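Local structure of capsid (Human calicivirus NLV/Boxer/2001/US, 4RDL) at residues H116-K121 / E171-S176; L23-R28 / A68-M73. The protein forms the protruding domain of a norovirus capsid, which dimerises and binds Lewis-type histo-blood group glycans, consistent with a role in attachment to host cells. All blocks are in the same frame, centred on the assembly; numbering follows the deposited sequence.

Both contacts are buried, but they work at different places and by different chemistry. Interaction 1 pairs two neighbouring strands of one antiparallel sheet and ends at a glycan pocket, so it combines backbone hydrogen bonds, a ring stack and a serine hydroxyl that reaches the sugar. Interaction 2, about 14 Å away between centres, lies nearer the middle of the chain, where a loop meets a turn through aliphatic carbon packed on backbone carbonyls. The two meet directly: Leu172 N lies 3.2 Å from Ala71 O, a probable hydrogen bond between strand 167-177 and the start of strand 72-80, Met117 packs on Met73, and the Arg72-Glu171 ion pair is long and weak. Each also touches the second subunit.

Interaction 1. Residues H116-K121 / E171-S176; sequences HMTFVK and ELTWVS. With GAL (beta-D-galactopyranose), chain C; FUC (alpha-L-fucopyranose), chain B; FUC (alpha-L-fucopyranose), chain D.
His116 pairs with Trp174 and Thr118 with Glu171 as antiparallel hydrogen-bonded pairs, with a classic beta bulge between them: His116 O accepts from both Thr173 N (2.9 Å) and Trp174 N (3.3 Å), the latter on a lone pair. At the bulge, the His116 ring lies face to face on the six-membered ring of Trp174, with centroids 3.6 Å apart and planes at 7°. His116 CB sits over the five-membered ring, so imidazole and CB each lie over one ring of the indole. Trp174 reaches this position with CG between its backbone N and carbonyl carbon (chi1 65°). At the far end of the imidazole, NE2 hydrogen-bonds to Ser176 OG at 2.8 Å, which, with the stack, would limit rotation of the ring; the same OG lies 2.7 Å from galactose O4. The fucose of chain B comes to the edges of both rings and C6 of the chain D fucose to that of Trp174, so the stacked pair forms one side of the glycan pocket. Thr118 OG1 and Thr173 OG1 hydrogen-bond at 2.7 Å, while Met117 SD packs on Leu172 CD1 on the other sheet face. Strand 113-121 lies between strands 133-139 and 167-177, and Thr173 packs on Val120 of the second subunit.

Interaction 2. Residues L23-R28 / A68-M73; sequences LMSNSR and ACIARM
Ile70 turns CG1 anti to its carbonyl carbon (chi1 -61°) and CG2 anti to its backbone N, and an extended chi2 (167°) carries CD1 out toward Asn26, so that its two branches lie against the backbone of Asn26, Ser27 and Arg28. The residue is the second of a type II beta turn from Cys69 to Arg72, and it meets a loop shaped by an Asx turn at Asn26. Its CD1 reaches Asn26 O at 3.3 Å, while CG2 lies against the carbonyl group of Arg28, 3.3 Å from Arg28 C. Between them, Ser27 O lies 3.5 Å from Ile70 CG2. Aliphatic carbon therefore packs closely on three successive peptide carbonyls, without a polar bond between the two segments.

The loop is held by internal bonds and by outside partners. Asn26 OD1 accepts from Arg28 N at 2.9 Å in the plane of the amide, and Ser25 OG donates to Asn26 O, the same oxygen that Ile70 CD1 touches. Asn26 ND2 is bonded to Ser219 OG and Val229 O, tying the turn to the sheet containing strands 213-220 and 228-231. Arg28 starts away from the turn, and its guanidinium forms a salt bridge with Asp109 and a cation-pi contact with Phe48; Ser27 OG bonds to Leu233 O.

The contact thus joins the loop before strand 35-38 to the turn that leads into strand 72-80, with Gln235 of helix 235-244 also touching Ile70. Ala71, at the third position of the turn with a positive phi of 64°, adds its methyl: CB lies 3.7 Å from Arg28 O.

Interaction 1. Residues H116-K121 / E171-S176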
ATOM      1  N   HIS A 116     -15.214  -6.086   8.177  1.00  9.69           N
ATOM      2  CA  HIS A 116     -15.820  -6.613   6.960  1.00  9.89           C
ATOM      3  C   HIS A 116     -14.722  -6.805   5.938  1.00  9.84           C
ATOM      4  O   HIS A 116     -14.192  -5.832   5.391  1.00 10.11           O
ATOM      5  CB  HIS A 116     -16.900  -5.659   6.444  1.00 10.83           C
ATOM      6  CG  HIS A 116     -18.006  -5.439   7.425  1.00 11.49           C
ATOM      7  ND1 HIS A 116     -19.172  -6.177   7.406  1.00 12.56           N
ATOM      8  CD2 HIS A 116     -18.104  -4.604   8.486  1.00 12.01           C
ATOM      9  CE1 HIS A 116     -19.951  -5.785   8.399  1.00 13.73           C
ATOM     10  NE2 HIS A 116     -19.322  -4.839   9.075  1.00 13.34           N
ATOM     11  N   MET A 117     -14.376  -8.068   5.703  1.00 10.71           N
ATOM     12  CA  MET A 117     -13.223  -8.418   4.885  1.00 10.10           C
ATOM     13  C   MET A 117     -13.648  -8.870   3.504  1.00 10.74           C
ATOM     14  O   MET A 117     -14.680  -9.529   3.330  1.00 12.91           O
ATOM     15  CB  MET A 117     -12.419  -9.552   5.535  1.00 12.09           C
ATOM     16  CG  MET A 117     -12.089  -9.356   7.009  1.00 12.33           C
ATOM     17  SD  MET A 117     -11.018  -7.953   7.357  1.00 11.92           S
ATOM     18  CE  MET A 117      -9.462  -8.489   6.666  1.00 11.88           C
ATOM     19  N   THR A 118     -12.827  -8.538   2.521  1.00 10.06           N
ATOM     20  CA  THR A 118     -12.938  -9.140   1.207  1.00 10.12           C
ATOM     21  C   THR A 118     -11.759 -10.093   1.078  1.00  9.85           C
ATOM     22  O   THR A 118     -10.670  -9.792   1.558  1.00 12.70           O
ATOM     23  CB  THR A 118     -12.902  -8.068   0.115  1.00 11.98           C
ATOM     24  OG1 THR A 118     -14.118  -7.311   0.167  1.00 12.82           O
ATOM     25  CG2 THR A 118     -12.767  -8.696  -1.264  1.00 13.95           C
ATOM     26  N   PHE A 119     -11.956 -11.251   0.456  1.00  9.72           N
ATOM     27  CA  PHE A 119     -10.846 -12.187   0.342  1.00  9.86           C
ATOM     28  C   PHE A 119     -10.779 -12.885  -1.004  1.00  9.33           C
ATOM     29  O   PHE A 119     -11.765 -12.946  -1.747  1.00 10.31           O
ATOM     30  CB  PHE A 119     -10.845 -13.216   1.484  1.00 10.27           C
ATOM     31  CG  PHE A 119     -12.010 -14.175   1.460  1.00 11.57           C
ATOM     32  CD1 PHE A 119     -11.981 -15.316   0.663  1.00 11.47           C
ATOM     33  CD2 PHE A 119     -13.126 -13.947   2.251  1.00 12.77           C
ATOM     34  CE1 PHE A 119     -13.047 -16.198   0.655  1.00 13.11           C
ATOM     35  CE2 PHE A 119     -14.189 -14.832   2.255  1.00 13.92           C
ATOM     36  CZ  PHE A 119     -14.150 -15.953   1.454  1.00 14.04           C
ATOM     37  N   VAL A 120      -9.595 -13.413  -1.304  1.00  9.41           N
ATOM     38  CA  VAL A 120      -9.383 -14.212  -2.500  1.00 10.03           C
ATOM     39  C   VAL A 120      -8.529 -15.427  -2.167  1.00  9.99           C
ATOM     40  O   VAL A 120      -7.627 -15.355  -1.323  1.00 10.48           O
ATOM     41  CB  VAL A 120      -8.681 -13.395  -3.614  1.00 10.57           C
ATOM     42  CG1 VAL A 120      -9.597 -12.270  -4.122  1.00 11.70           C
ATOM     43  CG2 VAL A 120      -7.336 -12.838  -3.146  1.00 12.58           C
ATOM     44  N   LYS A 121      -8.810 -16.544  -2.831  1.00 10.02           N
ATOM     45  CA  LYS A 121      -7.894 -17.677  -2.781  1.00 10.68           C
ATOM     46  C   LYS A 121      -6.534 -17.242  -3.321  1.00 10.86           C
ATOM     47  O   LYS A 121      -6.462 -16.423  -4.246  1.00 10.93           O
ATOM     48  CB  LYS A 121      -8.453 -18.846  -3.600  1.00 12.51           C
ATOM     49  CG  LYS A 121      -9.725 -19.431  -3.011  1.00 13.09           C
ATOM     50  CD  LYS A 121     -10.107 -20.757  -3.676  1.00 14.85           C
ATOM     51  CE  LYS A 121     -10.452 -20.564  -5.142  1.00 17.32           C
ATOM     52  NZ  LYS A 121     -10.968 -21.845  -5.748  1.00 18.41           N
ATOM     53  N   GLU A 171      -8.554  -8.696   2.990  1.00  9.28           N
ATOM     54  CA  GLU A 171      -8.297  -7.269   3.119  1.00 11.87           C
ATOM     55  C   GLU A 171      -9.480  -6.596   3.798  1.00  9.67           C
ATOM     56  O   GLU A 171     -10.631  -6.989   3.610  1.00  9.83           O
ATOM     57  CB  GLU A 171      -8.041  -6.625   1.763  1.00 15.81           C
ATOM     58  CG  GLU A 171      -7.490  -5.212   1.913  1.00 23.38           C
ATOM     59  CD  GLU A 171      -7.604  -4.387   0.656  1.00 26.06           C
ATOM     60  OE1 GLU A 171      -7.307  -3.170   0.735  1.00 25.93           O
ATOM     61  OE2 GLU A 171      -7.980  -4.949  -0.400  1.00 25.43           O
ATOM     62  N   LEU A 172      -9.190  -5.576   4.592  1.00 10.05           N
ATOM     63  CA  LEU A 172     -10.225  -4.850   5.308  1.00  9.87           C
ATOM     64  C   LEU A 172     -10.970  -3.903   4.373  1.00  9.38           C
ATOM     65  O   LEU A 172     -10.424  -2.893   3.932  1.00 14.52           O
ATOM     66  CB  LEU A 172      -9.598  -4.072   6.468  1.00 10.37           C
ATOM     67  CG  LEU A 172     -10.608  -3.353   7.364  1.00 10.26           C
ATOM     68  CD1 LEU A 172     -11.552  -4.351   8.039  1.00 11.78           C
ATOM     69  CD2 LEU A 172      -9.874  -2.511   8.402  1.00 11.48           C
ATOM     70  N   THR A 173     -12.224  -4.220   4.073  1.00  9.43           N
ATOM     71  CA  THR A 173     -13.016  -3.390   3.162  1.00 10.06           C
ATOM     72  C   THR A 173     -13.723  -2.260   3.901  1.00 10.02           C
ATOM     73  O   THR A 173     -13.706  -1.106   3.460  1.00 10.48           O
ATOM     74  CB  THR A 173     -14.038  -4.236   2.393  1.00 10.16           C
ATOM     75  OG1 THR A 173     -13.325  -5.247   1.674  1.00 13.27           O
ATOM     76  CG2 THR A 173     -14.840  -3.392   1.406  1.00 12.13           C
ATOM     77  N   TRP A 174     -14.351  -2.593   5.019  1.00 10.53           N
ATOM     78  CA  TRP A 174     -14.973  -1.586   5.861  1.00  9.33           C
ATOM     79  C   TRP A 174     -15.148  -2.117   7.287  1.00  9.54           C
ATOM     80  O   TRP A 174     -14.924  -3.308   7.549  1.00 11.44           O
ATOM     81  CB  TRP A 174     -16.292  -1.065   5.254  1.00 11.50           C
ATOM     82  CG  TRP A 174     -17.416  -2.070   5.126  1.00 10.00           C
ATOM     83  CD1 TRP A 174     -17.508  -3.101   4.230  1.00 11.92           C
ATOM     84  CD2 TRP A 174     -18.627  -2.092   5.890  1.00 10.85           C
ATOM     85  NE1 TRP A 174     -18.694  -3.783   4.413  1.00 12.54           N
ATOM     86  CE2 TRP A 174     -19.404  -3.175   5.420  1.00 11.86           C
ATOM     87  CE3 TRP A 174     -19.132  -1.302   6.933  1.00 13.05           C
ATOM     88  CZ2 TRP A 174     -20.654  -3.491   5.956  1.00 13.14           C
ATOM     89  CZ3 TRP A 174     -20.377  -1.610   7.455  1.00 12.99           C
ATOM     90  CH2 TRP A 174     -21.121  -2.702   6.972  1.00 14.79           C
ATOM     91  N   VAL A 175     -15.512  -1.222   8.202  1.00 10.13           N
ATOM     92  CA  VAL A 175     -15.624  -1.531   9.618  1.00 10.93           C
ATOM     93  C   VAL A 175     -16.942  -0.976  10.139  1.00 11.96           C
ATOM     94  O   VAL A 175     -17.361   0.114   9.741  1.00 12.96           O
ATOM     95  CB  VAL A 175     -14.451  -0.900  10.420  1.00 11.51           C
ATOM     96  CG1 VAL A 175     -14.604  -1.168  11.918  1.00 12.78           C
ATOM     97  CG2 VAL A 175     -13.109  -1.414   9.907  1.00 12.36           C
ATOM     98  N   SER A 176     -17.598  -1.734  11.007  1.00 11.89           N
ATOM     99  CA  SER A 176     -18.766  -1.221  11.715  1.00 13.03           C
ATOM    100  C   SER A 176     -18.697  -1.566  13.202  1.00 12.72           C
ATOM    101  O   SER A 176     -17.867  -2.381  13.628  1.00 12.85           O
ATOM    102  CB  SER A 176     -20.062  -1.759  11.101  1.00 13.43           C
ATOM    103  OG  SER A 176     -20.112  -3.166  11.212  1.00 13.77           O
TER
HETATM  104  C1  GAL C   2     -25.324  -4.452  11.472  1.00 22.16           C
HETATM  105  C2  GAL C   2     -23.975  -4.783  10.873  1.00 21.49           C
HETATM  106  C3  GAL C   2     -23.053  -5.375  11.874  1.00 19.57           C
HETATM  107  C4  GAL C   2     -22.946  -4.573  13.044  1.00 19.39           C
HETATM  108  C5  GAL C   2     -24.305  -4.338  13.621  1.00 20.68           C
HETATM  109  C6  GAL C   2     -24.325  -3.491  14.811  1.00 22.62           C
HETATM  110  O2  GAL C   2     -24.173  -5.685   9.788  1.00 25.31           O
HETATM  111  O3  GAL C   2     -21.766  -5.615  11.271  1.00 18.79           O
HETATM  112  O4  GAL C   2     -22.297  -3.302  12.719  1.00 18.29           O
HETATM  113  O5  GAL C   2     -25.190  -3.693  12.612  1.00 21.82           O
HETATM  114  O6  GAL C   2     -25.514  -3.371  15.440  1.00 26.12           O
HETATM  115  C1  FUC B   3     -23.551  -5.241   8.632  1.00 24.62           C
HETATM  116  C2  FUC B   3     -23.507  -6.335   7.650  1.00 22.35           C
HETATM  117  C3  FUC B   3     -24.872  -6.718   7.227  1.00 23.65           C
HETATM  118  C4  FUC B   3     -25.650  -5.569   6.692  1.00 23.99           C
HETATM  119  C5  FUC B   3     -25.627  -4.379   7.634  1.00 23.99           C
HETATM  120  C6  FUC B   3     -26.281  -3.189   7.046  1.00 24.53           C
HETATM  121  O2  FUC B   3     -22.860  -7.437   8.221  1.00 25.32           O
HETATM  122  O3  FUC B   3     -24.825  -7.756   6.301  1.00 25.54           O
HETATM  123  O4  FUC B   3     -25.135  -5.189   5.462  1.00 24.68           O
HETATM  124  O5  FUC B   3     -24.299  -4.054   8.058  1.00 23.73           O
HETATM  125  C1  FUC D   4     -26.735  -0.142  11.078  1.00 27.36           C
HETATM  126  C2  FUC D   4     -26.239   0.765  12.173  1.00 25.99           C
HETATM  127  C3  FUC D   4     -25.011   0.208  12.770  1.00 24.76           C
HETATM  128  C4  FUC D   4     -23.986  -0.011  11.790  1.00 24.67           C
HETATM  129  C5  FUC D   4     -24.468  -0.841  10.659  1.00 24.69           C
HETATM  130  C6  FUC D   4     -23.494  -0.901   9.595  1.00 25.13           C
HETATM  131  O2  FUC D   4     -27.248   0.922  13.163  1.00 27.25           O
HETATM  132  O3  FUC D   4     -24.542   1.071  13.833  1.00 26.70           O
HETATM  133  O4  FUC D   4     -23.503   1.249  11.270  1.00 25.09           O
HETATM  134  O5  FUC D   4     -25.759  -0.322  10.095  1.00 26.33           O

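Interaction 2. Residues L23-R28 / A68-M73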
ATOM      1  N   LEU A  23       0.648  12.712  -0.033  1.00 10.16           N
ATOM      2  CA  LEU A  23       1.048  11.623  -0.920  1.00 10.17           C
ATOM      3  C   LEU A  23       1.415  10.360  -0.145  1.00  9.72           C
ATOM      4  O   LEU A  23       1.687   9.325  -0.744  1.00 10.99           O
ATOM      5  CB  LEU A  23       2.225  12.026  -1.813  1.00 11.01           C
ATOM      6  CG  LEU A  23       1.977  13.200  -2.763  1.00 14.78           C
ATOM      7  CD1 LEU A  23       3.149  13.398  -3.708  1.00 15.52           C
ATOM      8  CD2 LEU A  23       0.694  12.998  -3.532  1.00 16.75           C
ATOM      9  N   MET A  24       1.436  10.445   1.181  1.00  9.79           N
ATOM     10  CA  MET A  24       1.788   9.291   2.002  1.00  9.81           C
ATOM     11  C   MET A  24       0.546   8.570   2.509  1.00  8.91           C
ATOM     12  O   MET A  24      -0.549   9.136   2.521  1.00 11.01           O
ATOM     13  CB  MET A  24       2.700   9.700   3.165  1.00 11.75           C
ATOM     14  CG  MET A  24       4.097  10.071   2.684  1.00 12.10           C
ATOM     15  SD  MET A  24       5.243  10.501   4.000  1.00 16.07           S
ATOM     16  CE  MET A  24       4.552  12.082   4.489  1.00 19.12           C
ATOM     17  N   SER A  25       0.720   7.315   2.914  1.00  9.38           N
ATOM     18  CA  SER A  25      -0.379   6.499   3.398  1.00  9.05           C
ATOM     19  C   SER A  25      -0.556   6.547   4.912  1.00  8.46           C
ATOM     20  O   SER A  25       0.402   6.675   5.672  1.00  9.52           O
ATOM     21  CB  SER A  25      -0.139   5.037   2.987  1.00  9.86           C
ATOM     22  OG  SER A  25      -1.214   4.190   3.397  1.00 10.51           O
ATOM     23  N   ASN A  26      -1.802   6.430   5.349  1.00  8.46           N
ATOM     24  CA  ASN A  26      -2.111   6.083   6.725  1.00  8.36           C
ATOM     25  C   ASN A  26      -1.374   4.774   7.049  1.00  8.33           C
ATOM     26  O   ASN A  26      -1.130   3.953   6.158  1.00  8.97           O
ATOM     27  CB  ASN A  26      -3.636   5.902   6.844  1.00  8.87           C
ATOM     28  CG  ASN A  26      -4.158   6.041   8.264  1.00  8.70           C
ATOM     29  OD1 ASN A  26      -3.996   5.150   9.101  1.00  9.39           O
ATOM     30  ND2 ASN A  26      -4.838   7.156   8.528  1.00  9.42           N
ATOM     31  N   SER A  27      -1.023   4.562   8.312  1.00  8.11           N
ATOM     32  CA  SER A  27      -0.380   3.303   8.705  1.00  8.08           C
ATOM     33  C   SER A  27      -1.342   2.252   9.263  1.00  8.03           C
ATOM     34  O   SER A  27      -0.930   1.114   9.525  1.00  9.73           O
ATOM     35  CB  SER A  27       0.752   3.566   9.701  1.00  9.21           C
ATOM     36  OG  SER A  27       0.282   4.370  10.773  1.00 10.44           O
ATOM     37  N   ARG A  28      -2.617   2.612   9.422  1.00  8.18           N
ATOM     38  CA  ARG A  28      -3.624   1.674   9.942  1.00  8.32           C
ATOM     39  C   ARG A  28      -4.626   1.195   8.889  1.00  9.09           C
ATOM     40  O   ARG A  28      -5.269   0.160   9.068  1.00  9.63           O
ATOM     41  CB  ARG A  28      -4.375   2.302  11.113  1.00  9.46           C
ATOM     42  CG  ARG A  28      -3.492   2.549  12.319  1.00  9.96           C
ATOM     43  CD  ARG A  28      -4.287   3.175  13.450  1.00 10.75           C
ATOM     44  NE  ARG A  28      -5.155   2.217  14.115  1.00 10.11           N
ATOM     45  CZ  ARG A  28      -6.227   2.549  14.829  1.00 10.59           C
ATOM     46  NH1 ARG A  28      -6.594   3.827  14.925  1.00 11.58           N
ATOM     47  NH2 ARG A  28      -6.931   1.604  15.442  1.00 12.01           N
ATOM     48  N   ALA A  68       1.466  -2.126   1.413  1.00 10.08           N
ATOM     49  CA  ALA A  68       0.714  -3.245   0.835  1.00 11.38           C
ATOM     50  C   ALA A  68       0.273  -4.275   1.878  1.00 11.47           C
ATOM     51  O   ALA A  68      -0.579  -5.116   1.597  1.00 14.39           O
ATOM     52  CB  ALA A  68       1.528  -3.938  -0.271  1.00 11.98           C
ATOM     53  N   CYS A  69       0.825  -4.202   3.085  1.00  9.89           N
ATOM     54  CA  CYS A  69       0.470  -5.160   4.125  1.00  9.72           C
ATOM     55  C   CYS A  69      -0.589  -4.662   5.105  1.00  9.55           C
ATOM     56  O   CYS A  69      -1.086  -5.426   5.927  1.00 10.61           O
ATOM     57  CB  CYS A  69       1.722  -5.560   4.911  1.00 11.34           C
ATOM     58  SG  CYS A  69       2.971  -6.363   3.887  1.00 14.31           S
ATOM     59  N   ILE A  70      -0.912  -3.374   5.051  1.00  8.97           N
ATOM     60  CA  ILE A  70      -1.731  -2.779   6.095  1.00  8.92           C
ATOM     61  C   ILE A  70      -3.165  -3.304   6.113  1.00  9.33           C
ATOM     62  O   ILE A  70      -3.857  -3.287   5.088  1.00 10.54           O
ATOM     63  CB  ILE A  70      -1.751  -1.244   5.967  1.00  8.51           C
ATOM     64  CG1 ILE A  70      -0.335  -0.671   6.101  1.00  9.98           C
ATOM     65  CG2 ILE A  70      -2.686  -0.629   7.013  1.00 10.07           C
ATOM     66  CD1 ILE A  70      -0.255   0.787   5.679  1.00 12.27           C
ATOM     67  N   ALA A  71      -3.587  -3.775   7.289  1.00  9.32           N
ATOM     68  CA  ALA A  71      -4.963  -4.205   7.534  1.00  9.25           C
ATOM     69  C   ALA A  71      -5.364  -5.402   6.682  1.00  9.26           C
ATOM     70  O   ALA A  71      -6.506  -5.523   6.254  1.00 14.64           O
ATOM     71  CB  ALA A  71      -5.942  -3.037   7.354  1.00 11.11           C
ATOM     72  N   ARG A  72      -4.405  -6.289   6.454  1.00  9.46           N
ATOM     73  CA  ARG A  72      -4.656  -7.528   5.730  1.00  9.12           C
ATOM     74  C   ARG A  72      -4.419  -8.728   6.627  1.00  9.66           C
ATOM     75  O   ARG A  72      -3.794  -8.603   7.686  1.00  9.87           O
ATOM     76  CB  ARG A  72      -3.778  -7.603   4.478  1.00 10.60           C
ATOM     77  CG  ARG A  72      -4.153  -6.545   3.443  1.00 12.25           C
ATOM     78  CD  ARG A  72      -3.327  -6.651   2.175  1.00 16.38           C
ATOM     79  NE  ARG A  72      -3.583  -5.531   1.274  1.00 18.70           N
ATOM     80  CZ  ARG A  72      -4.263  -5.618   0.134  1.00 21.97           C
ATOM     81  NH1 ARG A  72      -4.775  -6.778  -0.253  1.00 24.12           N
ATOM     82  NH2 ARG A  72      -4.430  -4.537  -0.624  1.00 21.98           N
ATOM     83  N   MET A  73      -4.938  -9.876   6.200  1.00  9.52           N
ATOM     84  CA  MET A  73      -4.713 -11.154   6.865  1.00  8.98           C
ATOM     85  C   MET A  73      -4.452 -12.215   5.815  1.00  9.55           C
ATOM     86  O   MET A  73      -4.784 -12.044   4.637  1.00 10.20           O
ATOM     87  CB  MET A  73      -5.940 -11.585   7.669  1.00  9.57           C
ATOM     88  CG  MET A  73      -6.497 -10.547   8.628  1.00  9.91           C
ATOM     89  SD  MET A  73      -8.036 -11.207   9.332  1.00 10.95           S
ATOM     90  CE  MET A  73      -8.652  -9.782  10.226  1.00 11.35           C
TER